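Local coordinates for protein TRAP dicarboxylate transporter-DctP subunit (Desulfovibrio desulfuricans subsp. desulfuricans, PDB 4NHB) that binds sn-glycerol 3-phosphate as a periplasmic solute-binding protein, probably delivering it to a TRAP-type membrane transporter, at residues A[175-187]-A[301-313]. Sequence-based numbering, arbitrary orientation.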
loop_
_atom_site.group_PDB
_atom_site.type_symbol
_atom_site.label_atom_id
_atom_site.label_comp_id
_atom_site.label_asym_id
_atom_site.label_seq_id
_atom_site.Cartn_x
_atom_site.Cartn_y
_atom_site.Cartn_z
ATOM N N ILE A 175 -8.430 0.474 -8.645
ATOM C CA ILE A 175 -8.367 1.732 -7.934
ATOM C C ILE A 175 -8.065 2.769 -9.002
ATOM O O ILE A 175 -7.260 2.526 -9.875
ATOM C CB ILE A 175 -7.189 1.731 -6.880
ATOM C CG1 ILE A 175 -7.308 0.567 -5.897
ATOM C CG2 ILE A 175 -7.155 3.065 -6.144
ATOM C CD1 ILE A 175 -6.163 0.495 -4.822
ATOM N N PRO A 176 -8.725 3.924 -8.962
ATOM C CA PRO A 176 -8.563 4.819 -10.111
ATOM C C PRO A 176 -7.113 5.214 -10.472
ATOM O O PRO A 176 -6.670 5.186 -11.648
ATOM C CB PRO A 176 -9.409 6.028 -9.695
ATOM C CG PRO A 176 -10.549 5.396 -8.966
ATOM C CD PRO A 176 -9.890 4.295 -8.144
ATOM N N LEU A 177 -6.326 5.561 -9.472
ATOM C CA LEU A 177 -4.977 5.995 -9.767
ATOM C C LEU A 177 -4.167 4.937 -10.579
ATOM O O LEU A 177 -3.324 5.299 -11.406
ATOM C CB LEU A 177 -4.286 6.432 -8.463
ATOM C CG LEU A 177 -3.505 5.400 -7.682
ATOM C CD1 LEU A 177 -2.118 5.361 -8.240
ATOM C CD2 LEU A 177 -3.453 5.768 -6.192
ATOM N N TYR A 178 -4.445 3.644 -10.364
ATOM C CA TYR A 178 -3.785 2.550 -11.114
ATOM C C TYR A 178 -4.327 2.298 -12.564
ATOM O O TYR A 178 -3.567 2.042 -13.484
ATOM C CB TYR A 178 -3.890 1.241 -10.310
ATOM C CG TYR A 178 -2.934 1.209 -9.123
ATOM C CD1 TYR A 178 -1.633 0.836 -9.289
ATOM C CD2 TYR A 178 -3.344 1.607 -7.856
ATOM C CE1 TYR A 178 -0.748 0.801 -8.199
ATOM C CE2 TYR A 178 -2.454 1.606 -6.777
ATOM C CZ TYR A 178 -1.173 1.178 -6.970
ATOM O OH TYR A 178 -0.270 1.176 -5.933
ATOM N N THR A 179 -5.638 2.342 -12.729
ATOM C CA THR A 179 -6.243 2.155 -14.050
ATOM C C THR A 179 -5.864 3.351 -14.922
ATOM O O THR A 179 -5.531 3.189 -16.092
ATOM C CB THR A 179 -7.779 1.991 -13.967
ATOM O OG1 THR A 179 -8.354 3.110 -13.287
ATOM C CG2 THR A 179 -8.164 0.686 -13.213
ATOM N N ASN A 180 -5.861 4.542 -14.334
ATOM C CA ASN A 180 -5.414 5.730 -15.067
ATOM C C ASN A 180 -3.945 5.644 -15.469
ATOM O O ASN A 180 -3.550 5.955 -16.584
ATOM C CB ASN A 180 -5.626 6.986 -14.240
ATOM C CG ASN A 180 -5.322 8.225 -15.044
ATOM O OD1 ASN A 180 -5.994 8.501 -16.040
ATOM N ND2 ASN A 180 -4.269 8.930 -14.672
ATOM N N PHE A 181 -3.113 5.210 -14.541
ATOM C CA PHE A 181 -1.731 5.154 -14.819
ATOM C C PHE A 181 -1.434 4.105 -15.905
ATOM O O PHE A 181 -0.575 4.316 -16.776
ATOM C CB PHE A 181 -0.957 4.879 -13.526
ATOM C CG PHE A 181 0.489 4.737 -13.735
ATOM C CD1 PHE A 181 1.261 5.831 -14.036
ATOM C CD2 PHE A 181 1.090 3.491 -13.686
ATOM C CE1 PHE A 181 2.605 5.691 -14.264
ATOM C CE2 PHE A 181 2.434 3.366 -13.893
ATOM C CZ PHE A 181 3.189 4.454 -14.188
ATOM N N ALA A 182 -2.132 2.972 -15.860
ATOM C CA ALA A 182 -1.920 1.936 -16.864
ATOM C C ALA A 182 -2.192 2.496 -18.253
ATOM O O ALA A 182 -1.432 2.290 -19.195
ATOM C CB ALA A 182 -2.811 0.736 -16.583
ATOM N N LYS A 183 -3.267 3.241 -18.375
ATOM C CA LYS A 183 -3.585 3.875 -19.652
ATOM C C LYS A 183 -2.424 4.711 -20.147
ATOM O O LYS A 183 -1.947 4.517 -21.279
ATOM C CB LYS A 183 -4.818 4.754 -19.520
ATOM C CG LYS A 183 -5.908 4.081 -18.728
ATOM C CD LYS A 183 -7.261 4.232 -19.327
ATOM C CE LYS A 183 -8.298 3.855 -18.327
ATOM N NZ LYS A 183 -9.687 4.205 -18.747
ATOM N N GLU A 184 -1.943 5.612 -19.290
ATOM C CA GLU A 184 -0.911 6.546 -19.704
ATOM C C GLU A 184 0.314 5.763 -20.154
ATOM O O GLU A 184 1.131 6.273 -20.911
ATOM C CB GLU A 184 -0.528 7.491 -18.563
ATOM C CG GLU A 184 -1.558 8.538 -18.206
ATOM C CD GLU A 184 -1.782 9.550 -19.312
ATOM O OE1 GLU A 184 -1.060 9.485 -20.343
ATOM O OE2 GLU A 184 -2.700 10.371 -19.159
ATOM N N CYS A 185 0.451 4.525 -19.688
ATOM C CA CYS A 185 1.617 3.707 -20.020
ATOM C C CYS A 185 1.408 2.912 -21.330
ATOM O O CYS A 185 2.300 2.175 -21.804
ATOM C CB CYS A 185 1.906 2.725 -18.892
ATOM S SG CYS A 185 2.696 3.446 -17.481
ATOM N N GLY A 186 0.220 3.054 -21.886
ATOM C CA GLY A 186 -0.179 2.262 -23.043
ATOM C C GLY A 186 -0.471 0.814 -22.677
ATOM O O GLY A 186 -0.425 -0.058 -23.535
ATOM N N ILE A 187 -0.759 0.562 -21.394
ATOM C CA ILE A 187 -1.004 -0.790 -20.904
ATOM C C ILE A 187 -2.497 -1.154 -20.970
ATOM O O ILE A 187 -3.353 -0.354 -20.611
ATOM C CB ILE A 187 -0.518 -0.922 -19.439
ATOM C CG1 ILE A 187 1.011 -0.923 -19.385
ATOM C CG2 ILE A 187 -1.073 -2.192 -18.802
ATOM C CD1 ILE A 187 1.617 -0.590 -17.971
ATOM N N HIS A 301 9.410 6.715 -21.106
ATOM C CA HIS A 301 8.007 6.500 -21.403
ATOM C C HIS A 301 7.186 6.375 -20.109
ATOM O O HIS A 301 6.062 6.868 -20.020
ATOM C CB HIS A 301 7.898 5.226 -22.242
ATOM C CG HIS A 301 6.493 4.790 -22.495
ATOM N ND1 HIS A 301 5.622 5.524 -23.267
ATOM C CD2 HIS A 301 5.803 3.708 -22.066
ATOM C CE1 HIS A 301 4.452 4.910 -23.310
ATOM N NE2 HIS A 301 4.534 3.807 -22.586
ATOM N N LEU A 302 7.773 5.716 -19.110
ATOM C CA LEU A 302 7.132 5.545 -17.800
ATOM C C LEU A 302 7.152 6.859 -16.994
ATOM O O LEU A 302 6.153 7.253 -16.399
ATOM C CB LEU A 302 7.837 4.443 -17.014
ATOM C CG LEU A 302 7.635 3.020 -17.567
ATOM C CD1 LEU A 302 8.723 2.084 -17.075
ATOM C CD2 LEU A 302 6.277 2.489 -17.188
ATOM N N VAL A 303 8.285 7.540 -16.977
ATOM C CA VAL A 303 8.328 8.811 -16.264
ATOM C C VAL A 303 7.247 9.741 -16.808
ATOM O O VAL A 303 6.429 10.262 -16.032
ATOM C CB VAL A 303 9.700 9.484 -16.353
ATOM C CG1 VAL A 303 9.730 10.706 -15.462
ATOM C CG2 VAL A 303 10.781 8.540 -15.929
ATOM N N ASN A 304 7.223 9.946 -18.134
ATOM C CA ASN A 304 6.231 10.850 -18.731
ATOM C C ASN A 304 4.821 10.412 -18.415
ATOM O O ASN A 304 3.971 11.217 -18.037
ATOM C CB ASN A 304 6.414 10.935 -20.243
ATOM C CG ASN A 304 7.793 11.373 -20.616
ATOM O OD1 ASN A 304 8.513 11.951 -19.792
ATOM N ND2 ASN A 304 8.187 11.104 -21.850
ATOM N N ALA A 305 4.579 9.108 -18.561
ATOM C CA ALA A 305 3.296 8.544 -18.197
ATOM C C ALA A 305 2.946 8.936 -16.766
ATOM O O ALA A 305 1.840 9.386 -16.494
ATOM C CB ALA A 305 3.327 7.025 -18.356
ATOM N N GLY A 306 3.912 8.764 -15.869
ATOM C CA GLY A 306 3.752 9.112 -14.469
ATOM C C GLY A 306 3.423 10.566 -14.227
ATOM O O GLY A 306 2.520 10.865 -13.450
ATOM N N LYS A 307 4.177 11.461 -14.858
ATOM C CA LYS A 307 3.895 12.894 -14.784
ATOM C C LYS A 307 2.499 13.245 -15.354
ATOM O O LYS A 307 1.738 13.959 -14.706
ATOM C CB LYS A 307 4.978 13.708 -15.494
ATOM C CG LYS A 307 6.396 13.673 -14.877
ATOM C CD LYS A 307 6.375 13.524 -13.361
ATOM C CE LYS A 307 7.567 14.196 -12.657
ATOM N NZ LYS A 307 8.868 14.000 -13.334
ATOM N N ARG A 308 2.139 12.704 -16.523
ATOM C CA ARG A 308 0.795 12.946 -17.079
ATOM C C ARG A 308 -0.302 12.515 -16.112
ATOM O O ARG A 308 -1.346 13.165 -15.977
ATOM C CB ARG A 308 0.583 12.195 -18.405
ATOM C CG ARG A 308 1.315 12.749 -19.609
ATOM C CD ARG A 308 0.820 12.127 -20.913
ATOM N NE ARG A 308 1.160 10.711 -21.049
ATOM C CZ ARG A 308 2.319 10.237 -21.502
ATOM N NH1 ARG A 308 3.284 11.061 -21.878
ATOM N NH2 ARG A 308 2.515 8.924 -21.585
ATOM N N SER A 309 -0.071 11.388 -15.446
ATOM C CA SER A 309 -1.100 10.820 -14.588
ATOM C C SER A 309 -1.451 11.746 -13.420
ATOM O O SER A 309 -2.491 11.577 -12.806
ATOM C CB SER A 309 -0.698 9.414 -14.076
ATOM O OG SER A 309 0.525 9.404 -13.345
ATOM N N TRP A 310 -0.605 12.728 -13.119
ATOM C CA TRP A 310 -0.945 13.675 -12.061
ATOM C C TRP A 310 -2.185 14.520 -12.382
ATOM O O TRP A 310 -2.783 15.098 -11.473
ATOM C CB TRP A 310 0.239 14.585 -11.723
ATOM C CG TRP A 310 1.438 13.852 -11.172
ATOM C CD1 TRP A 310 1.600 12.491 -11.079
ATOM C CD2 TRP A 310 2.644 14.435 -10.673
ATOM N NE1 TRP A 310 2.831 12.201 -10.529
ATOM C CE2 TRP A 310 3.482 13.380 -10.265
ATOM C CE3 TRP A 310 3.084 15.748 -10.507
ATOM C CZ2 TRP A 310 4.748 13.605 -9.724
ATOM C CZ3 TRP A 310 4.328 15.967 -9.971
ATOM C CH2 TRP A 310 5.151 14.901 -9.586
ATOM N N LYS A 311 -2.592 14.603 -13.651
ATOM C CA LYS A 311 -3.826 15.329 -13.955
ATOM C C LYS A 311 -4.953 14.724 -13.133
ATOM O O LYS A 311 -5.831 15.429 -12.634
ATOM C CB LYS A 311 -4.183 15.277 -15.449
ATOM C CG LYS A 311 -5.570 15.852 -15.782
ATOM C CD LYS A 311 -5.973 15.584 -17.250
ATOM C CE LYS A 311 -7.495 15.749 -17.524
ATOM N NZ LYS A 311 -8.026 17.119 -17.202
ATOM N N LEU A 312 -4.926 13.401 -12.973
ATOM C CA LEU A 312 -5.939 12.765 -12.156
ATOM C C LEU A 312 -6.059 13.491 -10.812
ATOM O O LEU A 312 -7.165 13.705 -10.322
ATOM C CB LEU A 312 -5.628 11.271 -11.924
ATOM C CG LEU A 312 -6.411 10.626 -10.777
ATOM C CD1 LEU A 312 -7.887 10.675 -11.124
ATOM C CD2 LEU A 312 -5.946 9.171 -10.489
ATOM N N PHE A 313 -4.930 13.884 -10.208
ATOM C CA PHE A 313 -4.972 14.484 -8.885
ATOM C C PHE A 313 -5.408 15.968 -8.943
ATOM O O PHE A 313 -6.148 16.457 -8.073
ATOM C CB PHE A 313 -3.601 14.422 -8.195
ATOM C CG PHE A 313 -2.984 13.046 -8.130
ATOM C CD1 PHE A 313 -3.684 11.975 -7.663
ATOM C CD2 PHE A 313 -1.692 12.842 -8.554
ATOM C CE1 PHE A 313 -3.096 10.719 -7.600
ATOM C CE2 PHE A 313 -1.111 11.588 -8.479
ATOM C CZ PHE A 313 -1.822 10.540 -8.016
#
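F181 of helix 176-184 and C185 just after it meet A305 and G306 where helix 296-308 crosses at 134°, the axes of the short segments approaching to 8.7 Å. F181 enters by its ring edge: with CG anti to the backbone N (chi1 177°), the ring is carried toward helix 296-308, bringing CE1 to 3.6 Å from G306 CA, which lies in the ring plane. C185 SG sits over the rim of one face of the same ring and also packs 3.7 Å from A305 CB and against CD2 of L302. The small A305 and G306 probably allow this close approach; the CA atoms of E184 and A305 are 4.9 Å apart. H233 adds a nearly parallel ring beside F181. Further along, L312, beyond the type I turn from R308 to K311, rests its CD2 3.4 Å from L177 CA.

The solvent side is polar. R308 grips E184 side-on: NE forms a 2.6 Å salt bridge to E184 OE1, approaching from above the carboxylate plane, while NH2 bonds the backbone E184 O at 3.1 Å, almost exactly in the guanidinium plane. At the end of the helix, where G186 closes a Schellman motif, H301 NE2 donates to C185 O at 2.9 Å, the oxygen lying at the imidazole edge.

I175, at the N-cap of helix 176-184, touches the bound sn-glycerol 3-phosphate, whereas R308 and H301 bond to the opposite, C-terminal end. An apolar inner side is thus bordered by an ion pair and two side-chain-to-carbonyl bonds, and the arginine would probably favour an ionised E184.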